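Local coordinates for Eps1p (Saccharomyces cerevisiae, PDB 4TW5), which is a yeast protein of the thioredoxin superfamily, built around a thioredoxin domain and carrying four disulfide bonds within its chain, at residues E52-E57 with S109-A114; Y96-T101 with R115-D120; D120-D125 with F183-K188. All blocks are in the same frame, centred on the assembly; numbering follows the deposited sequence.

How the contacts relate
Contacts 1 and 2 both use helix 107-118, one midway along it and the other at its last turn, while contact 3 starts at Asp120, which it shares with contact 2, and reaches over to helix 180-196. Chemistry follows place. Contact 1 is apolar, two of its four touching residues being buried; contact 2 is a single salt bridge with its acid buried; contact 3 is a polar crossing in which an exposed asparagine meets an exposed arginine. The Phe100-Phe113 packing and the Glu57-Arg115 salt bridge join contacts 1 and 2, and Asn123, bonded to the carbonyl of Glu117, joins contact 2 to contact 3, whereas contacts 1 and 3 do not touch.

Contact 1 of 3, residues E52-E57 with S109-A114; sequences EEFKEE and SLIAFA
Phe54 reaches from the junction of helices 44-53 and 55-61 toward Ile111 and Ala114, three residues apart on one side of helix 107-118. Its CG lies anti to the backbone N (chi1 -163°), which carries the ring across to the second helix. From the root outward, CB of Phe54 lies 3.6 Å from CD1 of Ile111. CG of Phe54 is 3.9 Å from CD1 of Ile111, and CD1 of Phe54 comes closer, 3.5 Å from that same methyl of Ile111. Farther out Ala114 takes over: its CB is 4.1 Å from Phe54 CE1 and 3.8 Å from Phe54 CZ at the end of the ring. Ile111, sliding past in the opposite direction, offers its terminal methyl beside CB and the near side of the ring; a branched apolar chain suits the place, and Ala114 is small enough to admit the ring tip. On one ring face the backbone C of Glu57 lies 4.1 Å above the Phe54 plane, offset toward the rim. The carboxylate of Glu57 forms a salt bridge with Arg115. Phe65 of strand 63-69 meets Phe54 edge-to-face and also touches Ala114. Two helices packed together against one side of the central sheet are characteristic of the thioredoxin fold.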
loop_
_atom_site.group_PDB
_atom_site.type_symbol
_atom_site.label_atom_id
_atom_site.label_comp_id
_atom_site.label_asym_id
_atom_site.label_seq_id
_atom_site.Cartn_x
_atom_site.Cartn_y
_atom_site.Cartn_z
ATOM N N GLU A 52 54.893 -10.128 -0.916
ATOM C CA GLU A 52 55.298 -11.251 -1.739
ATOM C C GLU A 52 54.109 -11.910 -2.414
ATOM O O GLU A 52 54.170 -12.261 -3.595
ATOM C CB GLU A 52 56.062 -12.309 -0.903
ATOM C CG GLU A 52 56.360 -13.588 -1.704
ATOM C CD GLU A 52 57.300 -14.574 -1.023
ATOM O OE1 GLU A 52 57.061 -14.949 0.147
ATOM O OE2 GLU A 52 58.282 -14.979 -1.678
ATOM N N GLU A 53 53.006 -12.042 -1.684
ATOM C CA GLU A 53 51.844 -12.694 -2.268
ATOM C C GLU A 53 51.149 -11.775 -3.286
ATOM O O GLU A 53 50.442 -12.249 -4.175
ATOM C CB GLU A 53 50.864 -13.111 -1.170
ATOM C CG GLU A 53 50.052 -14.359 -1.504
ATOM C CD GLU A 53 50.916 -15.645 -1.504
ATOM O OE1 GLU A 53 52.112 -15.596 -1.104
ATOM O OE2 GLU A 53 50.397 -16.711 -1.910
ATOM N N PHE A 54 51.390 -10.469 -3.176
ATOM C CA PHE A 54 50.720 -9.485 -4.031
ATOM C C PHE A 54 51.485 -9.139 -5.300
ATOM O O PHE A 54 51.026 -8.315 -6.082
ATOM C CB PHE A 54 50.457 -8.193 -3.258
ATOM C CG PHE A 54 49.442 -7.299 -3.913
ATOM C CD1 PHE A 54 48.111 -7.670 -3.961
ATOM C CD2 PHE A 54 49.827 -6.101 -4.507
ATOM C CE1 PHE A 54 47.185 -6.865 -4.567
ATOM C CE2 PHE A 54 48.902 -5.296 -5.115
ATOM C CZ PHE A 54 47.578 -5.675 -5.146
ATOM N N LYS A 55 52.632 -9.782 -5.498
ATOM C CA LYS A 55 53.546 -9.472 -6.595
ATOM C C LYS A 55 52.872 -9.430 -7.969
ATOM O O LYS A 55 53.187 -8.558 -8.785
ATOM C CB LYS A 55 54.697 -10.493 -6.619
ATOM C CG LYS A 55 55.869 -10.133 -5.703
ATOM C CD LYS A 55 56.710 -11.353 -5.338
ATOM C CE LYS A 55 57.225 -12.049 -6.578
ATOM N NZ LYS A 55 58.037 -13.251 -6.294
ATOM N N GLU A 56 51.996 -10.399 -8.239
ATOM C CA GLU A 56 51.343 -10.502 -9.547
ATOM C C GLU A 56 50.267 -9.444 -9.813
ATOM O O GLU A 56 50.234 -8.822 -10.877
ATOM C CB GLU A 56 50.698 -11.884 -9.718
ATOM C CG GLU A 56 51.668 -13.043 -9.828
ATOM C CD GLU A 56 52.836 -12.752 -10.761
ATOM O OE1 GLU A 56 52.597 -12.356 -11.930
ATOM O OE2 GLU A 56 53.995 -12.923 -10.323
ATOM N N GLU A 57 49.399 -9.244 -8.829
ATOM C CA GLU A 57 48.259 -8.353 -8.958
ATOM C C GLU A 57 48.782 -6.932 -8.985
ATOM O O GLU A 57 48.247 -6.066 -9.686
ATOM C CB GLU A 57 47.286 -8.593 -7.807
ATOM C CG GLU A 57 46.630 -9.974 -7.925
ATOM C CD GLU A 57 45.613 -10.280 -6.839
ATOM O OE1 GLU A 57 45.136 -11.438 -6.804
ATOM O OE2 GLU A 57 45.355 -9.411 -5.975
ATOM N N SER A 109 43.890 -9.086 5.069
ATOM C CA SER A 109 43.251 -7.774 5.172
ATOM C C SER A 109 43.906 -6.716 4.279
ATOM O O SER A 109 43.229 -5.855 3.744
ATOM C CB SER A 109 43.245 -7.279 6.609
ATOM O OG SER A 109 44.531 -6.863 7.005
ATOM N N LEU A 110 45.223 -6.778 4.129
ATOM C CA LEU A 110 45.933 -5.814 3.308
ATOM C C LEU A 110 45.666 -6.096 1.840
ATOM O O LEU A 110 45.389 -5.183 1.079
ATOM C CB LEU A 110 47.434 -5.856 3.597
ATOM C CG LEU A 110 47.823 -5.251 4.947
ATOM C CD1 LEU A 110 49.327 -5.358 5.192
ATOM C CD2 LEU A 110 47.364 -3.794 4.991
ATOM N N ILE A 111 45.722 -7.366 1.448
ATOM C CA ILE A 111 45.399 -7.722 0.073
ATOM C C ILE A 111 43.981 -7.268 -0.302
ATOM O O ILE A 111 43.787 -6.681 -1.363
ATOM C CB ILE A 111 45.534 -9.227 -0.181
ATOM C CG1 ILE A 111 46.977 -9.675 0.039
ATOM C CG2 ILE A 111 45.127 -9.591 -1.613
ATOM C CD1 ILE A 111 47.999 -8.870 -0.704
ATOM N N ALA A 112 43.011 -7.536 0.567
ATOM C CA ALA A 112 41.610 -7.210 0.299
ATOM C C ALA A 112 41.456 -5.709 0.104
ATOM O O ALA A 112 40.777 -5.258 -0.804
ATOM C CB ALA A 112 40.705 -7.718 1.433
ATOM N N PHE A 113 42.115 -4.951 0.968
ATOM C CA PHE A 113 42.149 -3.506 0.897
ATOM C C PHE A 113 42.741 -2.982 -0.394
ATOM O O PHE A 113 42.236 -2.012 -0.947
ATOM C CB PHE A 113 42.921 -2.938 2.084
ATOM C CG PHE A 113 43.102 -1.453 2.037
ATOM C CD1 PHE A 113 42.023 -0.604 2.137
ATOM C CD2 PHE A 113 44.367 -0.910 1.910
ATOM C CE1 PHE A 113 42.206 0.769 2.097
ATOM C CE2 PHE A 113 44.559 0.452 1.876
ATOM C CZ PHE A 113 43.480 1.298 1.970
ATOM N N ALA A 114 43.834 -3.567 -0.866
ATOM C CA ALA A 114 44.349 -3.106 -2.141
ATOM C C ALA A 114 43.333 -3.424 -3.259
ATOM O O ALA A 114 42.986 -2.540 -4.064
ATOM C CB ALA A 114 45.718 -3.708 -2.434
#

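Contact 2 of 3, residues Y96-T101 with R115-D120; sequences YIKSFT and RRESMD
Lys98 and Glu117 come from opposite directions and form the ionic part of the contact, NZ equally far from both carboxylate oxygens and lying above their plane. NZ of Lys98 stands 3.0 Å from OE2 of Glu117 and 3.0 Å from its OE1. Both are weak hydrogen bonds, so attraction between opposite charges probably matters more than bond direction. Lysine suits the strand because its long chain can span the gap to the helix; here CG sits between the backbone N and the carbonyl carbon (chi1 74°), and a further bend at chi3 brings the ammonium to the carboxylate. Glu117 is buried, and the positive charge would be expected to stabilise its ionised form. Lys98 has a second acidic partner in Asp259, while OD2 of Asp120, 4.7 Å from NZ of Lys98 and not in contact with it, may add to the negative surroundings.

Each segment also has side-chain hydrogen bonds of its own. Ser118 OG donates to the carbonyl O of Arg115 at 3.1 Å, turning its hydroxyl back onto the helix. On the strand, the hydroxyls of Tyr96 and Ser99 bond to each other, and the backbone N of Lys98 lies 3.7 Å above the centre of the Tyr96 ring.

Ile97 and Lys98 form a classic beta bulge opposite Leu90 of strand 87-92, and both residues direct their side chains toward the helix. The salt bridge thus ties the edge strand 95-99 of the thioredoxin sheet to the final turn of helix 107-118, beside helix 180-196, which touches Arg115, Met119 and Asp120.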
loop_
_atom_site.group_PDB
_atom_site.type_symbol
_atom_site.label_atom_id
_atom_site.label_comp_id
_atom_site.label_asym_id
_atom_site.label_seq_id
_atom_site.Cartn_x
_atom_site.Cartn_y
_atom_site.Cartn_z
ATOM N N TYR A 96 47.950 12.185 -0.651
ATOM C CA TYR A 96 47.248 11.376 0.337
ATOM C C TYR A 96 45.776 11.178 -0.038
ATOM O O TYR A 96 45.153 12.070 -0.599
ATOM C CB TYR A 96 47.363 12.023 1.716
ATOM C CG TYR A 96 46.616 11.298 2.806
ATOM C CD1 TYR A 96 47.129 10.130 3.333
ATOM C CD2 TYR A 96 45.427 11.794 3.339
ATOM C CE1 TYR A 96 46.483 9.452 4.339
ATOM C CE2 TYR A 96 44.767 11.114 4.371
ATOM C CZ TYR A 96 45.313 9.938 4.861
ATOM O OH TYR A 96 44.708 9.215 5.871
ATOM N N ILE A 97 45.250 9.991 0.241
ATOM C CA ILE A 97 43.850 9.693 0.016
ATOM C C ILE A 97 43.160 9.314 1.326
ATOM O O ILE A 97 42.199 9.971 1.731
ATOM C CB ILE A 97 43.660 8.564 -1.008
ATOM C CG1 ILE A 97 44.035 9.052 -2.405
ATOM C CG2 ILE A 97 42.216 8.112 -1.059
ATOM C CD1 ILE A 97 43.909 7.979 -3.463
ATOM N N LYS A 98 43.670 8.286 2.000
ATOM C CA LYS A 98 43.037 7.776 3.210
ATOM C C LYS A 98 43.972 6.854 3.984
ATOM O O LYS A 98 44.974 6.406 3.442
ATOM C CB LYS A 98 41.761 7.022 2.840
ATOM C CG LYS A 98 42.046 5.663 2.206
ATOM C CD LYS A 98 40.784 4.855 1.957
ATOM C CE LYS A 98 39.989 5.408 0.801
ATOM N NZ LYS A 98 38.904 4.449 0.450
ATOM N N SER A 99 43.647 6.569 5.244
ATOM C CA SER A 99 44.434 5.618 6.044
ATOM C C SER A 99 43.677 4.318 6.253
ATOM O O SER A 99 42.454 4.310 6.295
ATOM C CB SER A 99 44.810 6.213 7.408
ATOM O OG SER A 99 45.671 7.335 7.263
ATOM N N PHE A 100 44.413 3.229 6.424
ATOM C CA PHE A 100 43.823 1.920 6.669
ATOM C C PHE A 100 43.997 1.527 8.140
ATOM O O PHE A 100 45.034 0.998 8.544
ATOM C CB PHE A 100 44.457 0.886 5.736
ATOM C CG PHE A 100 43.969 -0.523 5.945
ATOM C CD1 PHE A 100 42.710 -0.907 5.519
ATOM C CD2 PHE A 100 44.790 -1.480 6.516
ATOM C CE1 PHE A 100 42.271 -2.218 5.686
ATOM C CE2 PHE A 100 44.358 -2.786 6.682
ATOM C CZ PHE A 100 43.102 -3.156 6.271
ATOM N N THR A 101 42.966 1.800 8.932
ATOM C CA THR A 101 43.024 1.650 10.380
ATOM C C THR A 101 42.505 0.304 10.842
ATOM O O THR A 101 42.580 -0.029 12.022
ATOM C CB THR A 101 42.202 2.723 11.065
ATOM O OG1 THR A 101 40.822 2.520 10.745
ATOM C CG2 THR A 101 42.641 4.099 10.600
ATOM N N ARG A 115 42.799 -4.643 -3.278
ATOM C CA ARG A 115 41.795 -4.990 -4.288
ATOM C C ARG A 115 40.548 -4.095 -4.200
ATOM O O ARG A 115 40.008 -3.677 -5.207
ATOM C CB ARG A 115 41.375 -6.452 -4.172
ATOM C CG ARG A 115 42.459 -7.436 -4.544
ATOM C CD ARG A 115 42.020 -8.822 -4.223
ATOM N NE ARG A 115 42.976 -9.824 -4.656
ATOM C CZ ARG A 115 42.964 -11.083 -4.237
ATOM N NH1 ARG A 115 42.034 -11.477 -3.376
ATOM N NH2 ARG A 115 43.869 -11.948 -4.686
ATOM N N ARG A 116 40.112 -3.802 -2.986
ATOM C CA ARG A 116 38.950 -2.939 -2.774
ATOM C C ARG A 116 39.188 -1.552 -3.407
ATOM O O ARG A 116 38.368 -1.050 -4.162
ATOM C CB ARG A 116 38.662 -2.844 -1.266
ATOM C CG ARG A 116 37.230 -2.534 -0.905
ATOM C CD ARG A 116 37.000 -2.557 0.614
ATOM N NE ARG A 116 37.369 -3.845 1.164
ATOM C CZ ARG A 116 38.347 -4.029 2.038
ATOM N NH1 ARG A 116 39.028 -2.997 2.499
ATOM N NH2 ARG A 116 38.632 -5.249 2.455
ATOM N N GLU A 117 40.355 -0.983 -3.139
ATOM C CA GLU A 117 40.708 0.339 -3.596
ATOM C C GLU A 117 40.963 0.459 -5.085
ATOM O O GLU A 117 40.859 1.552 -5.636
ATOM C CB GLU A 117 41.937 0.833 -2.829
ATOM C CG GLU A 117 41.618 1.063 -1.345
ATOM C CD GLU A 117 40.392 1.954 -1.112
ATOM O OE1 GLU A 117 40.189 2.951 -1.854
ATOM O OE2 GLU A 117 39.613 1.632 -0.191
ATOM N N SER A 118 41.336 -0.634 -5.736
ATOM C CA SER A 118 41.540 -0.599 -7.173
ATOM C C SER A 118 40.206 -0.427 -7.901
ATOM O O SER A 118 40.169 0.015 -9.040
ATOM C CB SER A 118 42.247 -1.863 -7.671
ATOM O OG SER A 118 41.304 -2.868 -7.939
ATOM N N MET A 119 39.106 -0.750 -7.236
ATOM C CA MET A 119 37.811 -0.657 -7.896
ATOM C C MET A 119 37.084 0.641 -7.603
ATOM O O MET A 119 35.946 0.826 -8.010
ATOM C CB MET A 119 36.937 -1.835 -7.512
ATOM C CG MET A 119 37.056 -2.959 -8.509
ATOM S SD MET A 119 36.467 -4.394 -7.705
ATOM C CE MET A 119 35.452 -5.202 -8.925
ATOM N N ASP A 120 37.736 1.530 -6.872
ATOM C CA ASP A 120 37.261 2.890 -6.728
ATOM C C ASP A 120 37.796 3.731 -7.897
ATOM O O ASP A 120 38.976 4.074 -7.923
ATOM C CB ASP A 120 37.701 3.431 -5.367
ATOM C CG ASP A 120 37.049 4.750 -5.004
ATOM O OD1 ASP A 120 36.659 5.553 -5.907
ATOM O OD2 ASP A 120 36.930 4.973 -3.780
#

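Contact 3 of 3, residues D120-D125 with F183-K188; sequences DPNNLD and FQRTWK
Pro121 and Arg185 make the closest backbone approach, their CA atoms 9.9 Å apart, so side chains must bridge the gap between the short, weakly bonded helix 121-124 and this part of helix 180-196. Arg185 supplies most of the reach: its CG is anti to the backbone N (chi1 -179°), and after a bend at chi3 its NH1 donates to OD1 of Asn122 over 3.0 Å. The bond is bent, with an N-H...O angle of 132°. OD1 lies at the guanidinium edge, near its plane, while NH1 is tilted from the carbonyl plane of Asn122. The amide and guanidinium planes are 64° apart. Beside this bond, NH2 of Arg185 loosely passes CB of Pro121 at 4.2 Å. Helix 180-196 runs between the parallel neighbouring strands 155-160 and 200-205, a beta-alpha-beta crossover, and it starts at the Cys177-Cys180 disulfide, features consistent with a second thioredoxin-like domain. Asn122 suits its place because its amide can accept and donate at once. Asn122 ND2 donates to Asp120 OD1 at 2.9 Å, on the syn side of the carboxylate, which holds the amide turned for Arg185. Asp120 OD1 also accepts from Asn122 N at 3.1 Å, on the anti side and out of the carboxylate plane, the capping bond that makes Asp120 the N-cap. A water bridges Asn122 ND2 and Arg185 NH1, accepting from both. Pro121, suited to a first helical turn, touches Ile189.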
loop_
_atom_site.group_PDB
_atom_site.type_symbol
_atom_site.label_atom_id
_atom_site.label_comp_id
_atom_site.label_asym_id
_atom_site.label_seq_id
_atom_site.Cartn_x
_atom_site.Cartn_y
_atom_site.Cartn_z
ATOM N N ASP A 120 37.736 1.530 -6.872
ATOM C CA ASP A 120 37.261 2.890 -6.728
ATOM C C ASP A 120 37.796 3.731 -7.897
ATOM O O ASP A 120 38.976 4.074 -7.923
ATOM C CB ASP A 120 37.701 3.431 -5.367
ATOM C CG ASP A 120 37.049 4.750 -5.004
ATOM O OD1 ASP A 120 36.659 5.553 -5.907
ATOM O OD2 ASP A 120 36.930 4.973 -3.780
ATOM N N PRO A 121 36.907 4.122 -8.832
ATOM C CA PRO A 121 37.312 4.807 -10.064
ATOM C C PRO A 121 37.955 6.138 -9.776
ATOM O O PRO A 121 38.712 6.611 -10.609
ATOM C CB PRO A 121 36.001 4.999 -10.827
ATOM C CG PRO A 121 35.009 4.134 -10.144
ATOM C CD PRO A 121 35.443 4.049 -8.720
ATOM N N ASN A 122 37.642 6.739 -8.630
ATOM C CA ASN A 122 38.177 8.059 -8.299
ATOM C C ASN A 122 39.663 8.014 -7.930
ATOM O O ASN A 122 40.343 9.035 -7.985
ATOM C CB ASN A 122 37.406 8.669 -7.113
ATOM C CG ASN A 122 35.890 8.739 -7.349
ATOM O OD1 ASN A 122 35.414 9.546 -8.157
ATOM N ND2 ASN A 122 35.129 7.885 -6.641
ATOM N N ASN A 123 40.172 6.827 -7.583
ATOM C CA ASN A 123 41.553 6.698 -7.123
ATOM C C ASN A 123 42.538 6.873 -8.278
ATOM O O ASN A 123 43.598 7.494 -8.132
ATOM C CB ASN A 123 41.773 5.365 -6.404
ATOM C CG ASN A 123 41.233 5.381 -4.957
ATOM O OD1 ASN A 123 41.109 6.437 -4.346
ATOM N ND2 ASN A 123 40.952 4.205 -4.410
ATOM N N LEU A 124 42.214 6.293 -9.420
ATOM C CA LEU A 124 43.064 6.510 -10.582
ATOM C C LEU A 124 42.291 7.196 -11.695
ATOM O O LEU A 124 42.746 7.230 -12.832
ATOM C CB LEU A 124 43.657 5.190 -11.075
ATOM C CG LEU A 124 44.819 4.761 -10.191
ATOM C CD1 LEU A 124 45.462 3.480 -10.706
ATOM C CD2 LEU A 124 45.844 5.892 -10.116
ATOM N N ASP A 125 41.147 7.776 -11.335
ATOM C CA ASP A 125 40.226 8.392 -12.293
ATOM C C ASP A 125 40.078 7.515 -13.516
ATOM O O ASP A 125 40.334 7.943 -14.638
ATOM C CB ASP A 125 40.684 9.807 -12.660
ATOM C CG ASP A 125 40.813 10.705 -11.434
ATOM O OD1 ASP A 125 39.798 10.902 -10.715
ATOM O OD2 ASP A 125 41.933 11.189 -11.171
ATOM N N PHE A 183 23.814 8.846 -6.188
ATOM C CA PHE A 183 23.959 7.598 -5.464
ATOM C C PHE A 183 24.040 6.397 -6.402
ATOM O O PHE A 183 24.497 5.339 -5.976
ATOM C CB PHE A 183 22.817 7.406 -4.457
ATOM C CG PHE A 183 23.126 6.383 -3.379
ATOM C CD1 PHE A 183 24.079 6.647 -2.416
ATOM C CD2 PHE A 183 22.495 5.147 -3.362
ATOM C CE1 PHE A 183 24.380 5.713 -1.445
ATOM C CE2 PHE A 183 22.797 4.197 -2.380
ATOM C CZ PHE A 183 23.736 4.487 -1.425
ATOM N N GLN A 184 23.621 6.530 -7.666
ATOM C CA GLN A 184 23.809 5.385 -8.567
ATOM C C GLN A 184 25.289 5.111 -8.805
ATOM O O GLN A 184 25.707 3.962 -8.939
ATOM C CB GLN A 184 23.111 5.568 -9.892
ATOM C CG GLN A 184 21.642 5.219 -9.873
ATOM C CD GLN A 184 21.025 5.385 -11.257
ATOM O OE1 GLN A 184 20.884 6.505 -11.756
ATOM N NE2 GLN A 184 20.640 4.274 -11.873
ATOM N N ARG A 185 26.077 6.172 -8.863
ATOM C CA ARG A 185 27.505 6.028 -9.028
ATOM C C ARG A 185 28.068 5.376 -7.780
ATOM O O ARG A 185 28.845 4.421 -7.853
ATOM C CB ARG A 185 28.169 7.389 -9.256
ATOM C CG ARG A 185 29.655 7.275 -9.461
ATOM C CD ARG A 185 30.245 8.546 -9.939
ATOM N NE ARG A 185 31.199 8.245 -10.999
ATOM C CZ ARG A 185 32.516 8.275 -10.871
ATOM N NH1 ARG A 185 33.076 8.639 -9.727
ATOM N NH2 ARG A 185 33.265 7.980 -11.907
ATOM N N THR A 186 27.674 5.926 -6.635
ATOM C CA THR A 186 28.089 5.435 -5.342
ATOM C C THR A 186 27.697 3.974 -5.153
ATOM O O THR A 186 28.517 3.173 -4.703
ATOM C CB THR A 186 27.511 6.297 -4.234
ATOM O OG1 THR A 186 27.944 7.640 -4.442
ATOM C CG2 THR A 186 28.014 5.862 -2.900
ATOM N N TRP A 187 26.469 3.614 -5.523
ATOM C CA TRP A 187 26.012 2.246 -5.334
ATOM C C TRP A 187 26.771 1.230 -6.193
ATOM O O TRP A 187 27.083 0.121 -5.741
ATOM C CB TRP A 187 24.524 2.139 -5.593
ATOM C CG TRP A 187 24.022 0.808 -5.222
ATOM C CD1 TRP A 187 23.549 -0.149 -6.064
ATOM C CD2 TRP A 187 23.998 0.240 -3.902
ATOM N NE1 TRP A 187 23.203 -1.266 -5.356
ATOM C CE2 TRP A 187 23.497 -1.074 -4.029
ATOM C CE3 TRP A 187 24.375 0.708 -2.632
ATOM C CZ2 TRP A 187 23.331 -1.940 -2.928
ATOM C CZ3 TRP A 187 24.210 -0.165 -1.508
ATOM C CH2 TRP A 187 23.675 -1.466 -1.680
ATOM N N LYS A 188 27.078 1.617 -7.422
ATOM C CA LYS A 188 27.855 0.784 -8.310
ATOM C C LYS A 188 29.265 0.550 -7.756
ATOM O O LYS A 188 29.755 -0.564 -7.758
ATOM C CB LYS A 188 27.938 1.439 -9.691
ATOM C CG LYS A 188 28.682 0.634 -10.740
ATOM C CD LYS A 188 28.440 1.267 -12.084
ATOM C CE LYS A 188 29.105 0.512 -13.201
ATOM N NZ LYS A 188 28.757 1.126 -14.504
HETATM O O HOH W 1 32.361 9.240 -7.425
#